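Local coordinates for protein putative thioesterase (Novosphingobium aromaticivorans, PDB 3CJY) that probably hydrolyses acyl-CoA thioesters, as a double hotdog protein of the acyl-CoA thioesterase family, and binds calcium, at residues A[144-149]-A[185-190]; A[42-47]-A[103-108]. All blocks are in the same frame, centred on the assembly; numbering follows the deposited sequence.

Contact 1: A[144-149]-A[185-190]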
ATOM      1  N   ARG A 144      12.471  22.188   8.833  1.00 16.23           N
ATOM      2  CA  ARG A 144      13.548  22.303   7.846  1.00 16.23           C
ATOM      3  C   ARG A 144      13.930  21.080   7.063  1.00 16.51           C
ATOM      4  O   ARG A 144      14.982  21.054   6.430  1.00 16.00           O
ATOM      5  CB  ARG A 144      14.801  22.818   8.543  1.00 16.45           C
ATOM      6  CG  ARG A 144      14.507  23.975   9.515  1.00 16.92           C
ATOM      7  CD  ARG A 144      15.763  24.639  10.041  1.00 19.89           C
ATOM      8  NE  ARG A 144      16.384  25.438   8.995  1.00 23.74           N
ATOM      9  N   TYR A 145      13.091  20.063   7.113  1.00 15.39           N
ATOM     10  CA  TYR A 145      13.411  18.846   6.346  1.00 14.58           C
ATOM     11  C   TYR A 145      13.610  19.165   4.868  1.00 15.28           C
ATOM     12  O   TYR A 145      14.589  18.730   4.222  1.00 15.33           O
ATOM     13  CB  TYR A 145      12.291  17.800   6.461  1.00 14.95           C
ATOM     14  CG  TYR A 145      12.481  16.703   5.448  1.00 15.01           C
ATOM     15  CD1 TYR A 145      13.441  15.710   5.631  1.00 15.79           C
ATOM     16  CD2 TYR A 145      11.731  16.675   4.275  1.00 15.90           C
ATOM     17  CE1 TYR A 145      13.671  14.745   4.665  1.00 14.96           C
ATOM     18  CE2 TYR A 145      11.938  15.691   3.327  1.00 15.14           C
ATOM     19  CZ  TYR A 145      12.922  14.741   3.522  1.00 15.55           C
ATOM     20  OH  TYR A 145      13.144  13.803   2.567  1.00 18.53           O
ATOM     21  N   LEU A 146      12.661  19.886   4.299  1.00 15.81           N
ATOM     22  CA  LEU A 146      12.735  20.134   2.855  1.00 16.86           C
ATOM     23  C   LEU A 146      13.998  20.893   2.446  1.00 18.05           C
ATOM     24  O   LEU A 146      14.459  20.798   1.287  1.00 17.13           O
ATOM     25  CB  LEU A 146      11.489  20.854   2.304  1.00 17.91           C
ATOM     26  CG  LEU A 146      10.230  20.012   2.124  1.00 21.15           C
ATOM     27  CD1 LEU A 146       9.107  20.928   1.586  1.00 21.07           C
ATOM     28  CD2 LEU A 146      10.461  18.779   1.181  1.00 21.44           C
ATOM     29  N   GLU A 147      14.530  21.691   3.359  1.00 16.64           N
ATOM     30  CA  GLU A 147      15.733  22.510   3.045  1.00 17.93           C
ATOM     31  C   GLU A 147      16.907  21.614   2.720  1.00 16.91           C
ATOM     32  O   GLU A 147      17.859  22.017   2.046  1.00 17.40           O
ATOM     33  CB  GLU A 147      16.134  23.442   4.212  1.00 18.47           C
ATOM     34  CG  GLU A 147      15.099  24.456   4.585  1.00 23.73           C
ATOM     35  CD  GLU A 147      15.481  25.322   5.786  1.00 28.68           C
ATOM     36  OE1 GLU A 147      16.677  25.371   6.156  1.00 30.40           O
ATOM     37  OE2 GLU A 147      14.563  25.947   6.367  1.00 33.11           O
ATOM     38  N   GLY A 148      16.852  20.393   3.225  1.00 15.72           N
ATOM     39  CA  GLY A 148      17.943  19.455   3.024  1.00 14.84           C
ATOM     40  C   GLY A 148      17.836  18.626   1.752  1.00 14.69           C
ATOM     41  O   GLY A 148      18.671  17.773   1.507  1.00 14.12           O
ATOM     42  N   ILE A 149      16.852  18.929   0.922  1.00 14.45           N
ATOM     43  CA  ILE A 149      16.655  18.172  -0.293  1.00 14.68           C
ATOM     44  C   ILE A 149      16.709  19.090  -1.493  1.00 14.46           C
ATOM     45  O   ILE A 149      16.088  20.150  -1.497  1.00 15.62           O
ATOM     46  CB  ILE A 149      15.260  17.480  -0.297  1.00 14.35           C
ATOM     47  CG1 ILE A 149      15.033  16.674   0.999  1.00 14.80           C
ATOM     48  CG2 ILE A 149      15.122  16.611  -1.536  1.00 13.41           C
ATOM     49  CD1 ILE A 149      16.081  15.562   1.247  1.00 14.40           C
ATOM     50  N   ALA A 185       9.260   8.758  -0.834  1.00 12.81           N
ATOM     51  CA  ALA A 185       7.926   8.229  -1.106  1.00 13.46           C
ATOM     52  C   ALA A 185       6.847   9.161  -0.529  1.00 15.34           C
ATOM     53  O   ALA A 185       5.759   9.268  -1.055  1.00 17.23           O
ATOM     54  CB  ALA A 185       7.733   6.776  -0.504  1.00 13.56           C
ATOM     55  N   ASP A 186       7.176   9.834   0.579  1.00 14.76           N
ATOM     56  CA  ASP A 186       6.214  10.740   1.234  1.00 14.03           C
ATOM     57  C   ASP A 186       6.209  12.169   0.681  1.00 14.06           C
ATOM     58  O   ASP A 186       5.792  13.119   1.359  1.00 13.66           O
ATOM     59  CB  ASP A 186       6.390  10.715   2.732  1.00 13.09           C
ATOM     60  CG  ASP A 186       5.174  11.294   3.491  1.00 16.00           C
ATOM     61  OD1 ASP A 186       4.031  11.018   3.103  1.00 15.69           O
ATOM     62  OD2 ASP A 186       5.380  12.037   4.477  1.00 16.46           O
ATOM     63  N   PHE A 187       6.607  12.304  -0.577  1.00 13.31           N
ATOM     64  CA  PHE A 187       6.436  13.544  -1.309  1.00 13.63           C
ATOM     65  C   PHE A 187       5.054  13.601  -2.031  1.00 14.07           C
ATOM     66  O   PHE A 187       4.701  14.575  -2.676  1.00 14.61           O
ATOM     67  CB  PHE A 187       7.574  13.751  -2.304  1.00 14.40           C
ATOM     68  CG  PHE A 187       8.779  14.437  -1.724  1.00 13.89           C
ATOM     69  CD1 PHE A 187       9.481  13.870  -0.669  1.00 15.52           C
ATOM     70  CD2 PHE A 187       9.228  15.642  -2.276  1.00 15.02           C
ATOM     71  CE1 PHE A 187      10.572  14.483  -0.123  1.00 15.02           C
ATOM     72  CE2 PHE A 187      10.355  16.267  -1.750  1.00 15.78           C
ATOM     73  CZ  PHE A 187      11.030  15.671  -0.677  1.00 14.47           C
ATOM     74  N   LEU A 188       4.233  12.579  -1.824  1.00 13.53           N
ATOM     75  CA  LEU A 188       2.912  12.549  -2.475  1.00 12.59           C
ATOM     76  C   LEU A 188       2.025  13.719  -2.069  1.00 14.12           C
ATOM     77  O   LEU A 188       1.207  14.128  -2.859  1.00 13.95           O
ATOM     78  CB  LEU A 188       2.182  11.208  -2.305  1.00 13.02           C
ATOM     79  CG  LEU A 188       2.572  10.159  -3.325  1.00 11.33           C
ATOM     80  CD1 LEU A 188       2.128   8.773  -2.917  1.00 14.86           C
ATOM     81  CD2 LEU A 188       2.018  10.542  -4.716  1.00 12.75           C
ATOM     82  N   PRO A 189       2.117  14.205  -0.807  1.00 13.50           N
ATOM     83  CA  PRO A 189       1.272  15.402  -0.535  1.00 14.43           C
ATOM     84  C   PRO A 189       1.543  16.590  -1.486  1.00 14.39           C
ATOM     85  O   PRO A 189       0.646  17.342  -1.843  1.00 14.85           O
ATOM     86  CB  PRO A 189       1.560  15.685   0.944  1.00 13.87           C
ATOM     87  CG  PRO A 189       1.947  14.341   1.505  1.00 14.92           C
ATOM     88  CD  PRO A 189       2.721  13.663   0.435  1.00 14.13           C
ATOM     89  N   ILE A 190       2.768  16.715  -1.976  1.00 14.82           N
ATOM     90  CA  ILE A 190       3.125  17.771  -2.925  1.00 15.02           C
ATOM     91  C   ILE A 190       2.428  17.482  -4.253  1.00 14.92           C
ATOM     92  O   ILE A 190       1.859  18.371  -4.871  1.00 15.19           O
ATOM     93  CB  ILE A 190       4.668  17.875  -3.102  1.00 16.44           C
ATOM     94  CG1 ILE A 190       5.301  18.388  -1.789  1.00 18.71           C
ATOM     95  CG2 ILE A 190       5.007  18.771  -4.265  1.00 18.21           C
ATOM     96  CD1 ILE A 190       6.789  18.330  -1.792  1.00 21.86           C
TER
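The rings of Tyr145 and Phe187 meet at their edges: CE1 of Phe187 lies at the rim of the tyrosine ring, close to its plane, 3.8 Å from Tyr145 OH, and that hydroxyl in turn sits at the rim of the phenylalanine ring. This approach of CE1 and OH is thus an edge contact and not a stack. The ring carbon CE2 of Tyr145 joins in, 3.9 Å from Phe187 CE1. The tyrosine gets there because its CG is anti to the backbone N (chi1 168°), which places the ring where its OH and CE2 end meets Phe187. Leu146 comes to the far end of the same phenyl obliquely; its CD2 methyl is 3.7 Å from Phe187 CZ and also near CE2, the two side chains running past each other in opposite directions. Ile149 adds a looser touch, CG2 to Phe187 CZ at 4.3 Å. Both segments belong to the C-terminal hotdog domain, in which an antiparallel sheet wraps a central helical region. Here the short 3-10 turn 146-148 leads into strand 149-153, while Phe187 sits between helices 178-185 and 188-196. The phenyl also packs on Cys222 and Met224 of strand 220-230, so it bridges the turn and the sheet. With an alanine at Phe187, a gap would probably open between the turn and that strand, leaving Leu146 CD2 and the Tyr145 ring edge without the surface they rest on. The tyrosine ring is also stacked with Phe36 and touches Met183 and Phe184 of helix 178-185. Within the turn, the backbone O of Glu147 accepts a hydrogen bond from Lys171 NZ.

Contact 2: A[42-47]-A[103-108]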
ATOM      1  N   ALA A  42      10.593   5.838   7.624  1.00 14.04           N
ATOM      2  CA  ALA A  42      12.028   5.526   7.613  1.00 13.81           C
ATOM      3  C   ALA A  42      12.495   4.943   8.935  1.00 13.64           C
ATOM      4  O   ALA A  42      13.226   3.959   8.988  1.00 14.83           O
ATOM      5  CB  ALA A  42      12.841   6.758   7.263  1.00 13.50           C
ATOM      6  N   LEU A  43      12.066   5.581  10.026  1.00 13.68           N
ATOM      7  CA  LEU A  43      12.441   5.193  11.387  1.00 13.79           C
ATOM      8  C   LEU A  43      11.852   3.847  11.740  1.00 14.35           C
ATOM      9  O   LEU A  43      12.495   3.001  12.344  1.00 15.68           O
ATOM     10  CB  LEU A  43      12.009   6.285  12.379  1.00 13.89           C
ATOM     11  CG  LEU A  43      12.875   7.551  12.462  1.00 13.08           C
ATOM     12  CD1 LEU A  43      12.135   8.789  12.998  1.00 14.09           C
ATOM     13  CD2 LEU A  43      14.141   7.270  13.297  1.00 13.72           C
ATOM     14  N   ALA A  44      10.618   3.644  11.331  1.00 15.29           N
ATOM     15  CA  ALA A  44       9.950   2.366  11.634  1.00 15.73           C
ATOM     16  C   ALA A  44      10.696   1.234  10.915  1.00 15.44           C
ATOM     17  O   ALA A  44      10.981   0.144  11.490  1.00 15.02           O
ATOM     18  CB  ALA A  44       8.483   2.440  11.225  1.00 14.64           C
ATOM     19  N   LEU A  45      11.049   1.481   9.656  1.00 15.38           N
ATOM     20  CA  LEU A  45      11.745   0.470   8.893  1.00 16.15           C
ATOM     21  C   LEU A  45      13.152   0.226   9.385  1.00 16.23           C
ATOM     22  O   LEU A  45      13.654  -0.896   9.338  1.00 17.34           O
ATOM     23  CB  LEU A  45      11.801   0.845   7.428  1.00 15.57           C
ATOM     24  CG  LEU A  45      10.487   1.040   6.665  1.00 18.33           C
ATOM     25  CD1 LEU A  45      10.822   1.510   5.238  1.00 17.69           C
ATOM     26  CD2 LEU A  45       9.673  -0.245   6.673  1.00 23.14           C
ATOM     27  N   ASP A  46      13.768   1.285   9.897  0.50 16.78           N
ATOM     28  CA  ASP A  46      15.138   1.233  10.390  0.50 16.71           C
ATOM     29  C   ASP A  46      15.199   0.336  11.639  0.50 16.50           C
ATOM     30  O   ASP A  46      15.960  -0.621  11.686  0.50 16.06           O
ATOM     31  CB  ASP A  46      15.666   2.649  10.696  0.50 17.28           C
ATOM     32  CG  ASP A  46      17.165   2.671  10.966  0.50 18.33           C
ATOM     33  OD1 ASP A  46      17.946   2.534  10.004  0.50 21.95           O
ATOM     34  OD2 ASP A  46      17.567   2.838  12.127  0.50 20.51           O
ATOM     35  N   VAL A  47      14.313   0.608  12.588  1.00 16.26           N
ATOM     36  CA  VAL A  47      14.293  -0.122  13.876  1.00 15.09           C
ATOM     37  C   VAL A  47      13.909  -1.596  13.665  1.00 14.85           C
ATOM     38  O   VAL A  47      14.415  -2.491  14.350  1.00 15.12           O
ATOM     39  CB  VAL A  47      13.427   0.593  14.972  1.00 14.81           C
ATOM     40  CG1 VAL A  47      14.015   1.958  15.237  1.00 14.48           C
ATOM     41  CG2 VAL A  47      11.913   0.689  14.626  1.00 12.90           C
ATOM     42  N   SER A 103       2.597   0.170  12.705  1.00 16.00           N
ATOM     43  CA  SER A 103       3.013  -0.356  11.409  1.00 17.49           C
ATOM     44  C   SER A 103       3.240  -1.846  11.397  1.00 16.50           C
ATOM     45  O   SER A 103       3.467  -2.472  12.417  1.00 17.02           O
ATOM     46  CB  SER A 103       4.299   0.324  10.972  1.00 17.85           C
ATOM     47  OG  SER A 103       5.295   0.006  11.892  1.00 20.93           O
ATOM     48  N   GLY A 104       3.193  -2.366  10.186  1.00 16.24           N
ATOM     49  CA  GLY A 104       3.473  -3.773   9.883  1.00 15.05           C
ATOM     50  C   GLY A 104       4.519  -3.810   8.791  1.00 14.76           C
ATOM     51  O   GLY A 104       4.404  -3.131   7.782  1.00 16.45           O
ATOM     52  N   ILE A 105       5.559  -4.568   9.028  1.00 15.38           N
ATOM     53  CA  ILE A 105       6.734  -4.645   8.171  1.00 15.55           C
ATOM     54  C   ILE A 105       7.181  -6.091   7.931  1.00 14.57           C
ATOM     55  O   ILE A 105       7.180  -6.925   8.854  1.00 15.12           O
ATOM     56  CB  ILE A 105       7.910  -3.880   8.858  1.00 15.19           C
ATOM     57  CG1 ILE A 105       7.513  -2.416   9.139  1.00 17.69           C
ATOM     58  CG2 ILE A 105       9.198  -3.942   8.004  1.00 15.27           C
ATOM     59  CD1 ILE A 105       8.483  -1.644   9.946  1.00 21.57           C
ATOM     60  N   SER A 106       7.488  -6.388   6.671  1.00 15.62           N
ATOM     61  CA  SER A 106       8.018  -7.689   6.261  1.00 16.10           C
ATOM     62  C   SER A 106       9.480  -7.486   5.918  1.00 15.02           C
ATOM     63  O   SER A 106       9.840  -6.502   5.288  1.00 14.70           O
ATOM     64  CB  SER A 106       7.335  -8.237   5.002  1.00 16.79           C
ATOM     65  OG  SER A 106       5.961  -8.351   5.216  1.00 22.30           O
ATOM     66  N   LEU A 107      10.285  -8.453   6.346  1.00 15.60           N
ATOM     67  CA  LEU A 107      11.737  -8.423   6.170  1.00 16.21           C
ATOM     68  C   LEU A 107      12.227  -9.744   5.632  1.00 16.69           C
ATOM     69  O   LEU A 107      11.664 -10.776   5.919  1.00 17.48           O
ATOM     70  CB  LEU A 107      12.444  -8.084   7.485  1.00 16.83           C
ATOM     71  CG  LEU A 107      11.920  -6.824   8.179  1.00 16.95           C
ATOM     72  CD1 LEU A 107      10.904  -7.212   9.275  1.00 12.74           C
ATOM     73  CD2 LEU A 107      13.056  -6.004   8.778  1.00 14.72           C
ATOM     74  N   GLY A 108      13.259  -9.676   4.816  1.00 17.60           N
ATOM     75  CA  GLY A 108      13.842 -10.887   4.264  1.00 18.52           C
ATOM     76  C   GLY A 108      14.714 -10.607   3.079  1.00 19.44           C
ATOM     77  O   GLY A 108      14.691  -9.522   2.478  1.00 19.31           O
TER
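Helix 42-47 lies over strand 103-107 with the two short axes 9.5 Å apart at their closest and their N-to-C directions 47° from each other, Ala44 facing Ser103 and Leu45 facing Ile105. Ile105 does most of the work from the strand. Its CG1 branch is anti to the carbonyl carbon (chi1 -57°), and from there CD1 reaches the helix backbone, a van der Waals contact 3.4 Å from Ala44 O. The same methyl is 3.8 Å from Leu45 CD2. Ala44 CB stands 4.3 Å from Ile105 CD1. Leu45 starts out across the strand but bends in at its end: its CD2 meets CD1 and CG1 of Ile105 and also touches Ile105 CG2, at 4.0 Å, so one leucine methyl rests against both arms of the isoleucine. This is the basic arrangement of a hotdog domain, with the long helix 37-52 as the sausage and the curved antiparallel sheet, here strand 98-107, as the bun. On the strand, the side chains of Ser103 and Ile105 both turn toward the helix; Gly104 separates them, and the side chain of Ser106 takes no part in the contact with the helix. Ser103 meets the helix only lightly, OG to Ala44 CB at 4.1 Å. Its hydroxyl is spoken for by the backbone O of Val91 on the adjoining strand 87-95, a bond that satisfies this buried polar atom beside an alanine methyl. Val56 of strand 56-63 packs on both Leu45 and Ile105, and Leu61 of that strand on both Ala44 and Ser103, widening the floor under the helix. Further along the helix, Val47 O is hydrogen-bonded to the hydroxyl of Thr51, a calcium ligand.

Both contacts are buried, contact 1 apart from its partly exposed Leu146, but they belong to different halves of the double hotdog: contact 2 to the N-terminal domain, contact 1 to the C-terminal one. Their centres are 20 Å apart and their nearest atoms about 8 Å, without touching. Helix 178-185 touches both: Tyr145 and Ala42 each pack on its Met183. The chemistry differs: contact 1 centres on a phenyl ring met by a tyrosine edge and aliphatic methyls, while contact 2 is aliphatic, a regular helix resting on a strand. Only contact 2 has a neighbour in the second subunit, whose Leu205 packs on Ser106; contact 1 lies wholly within one chain.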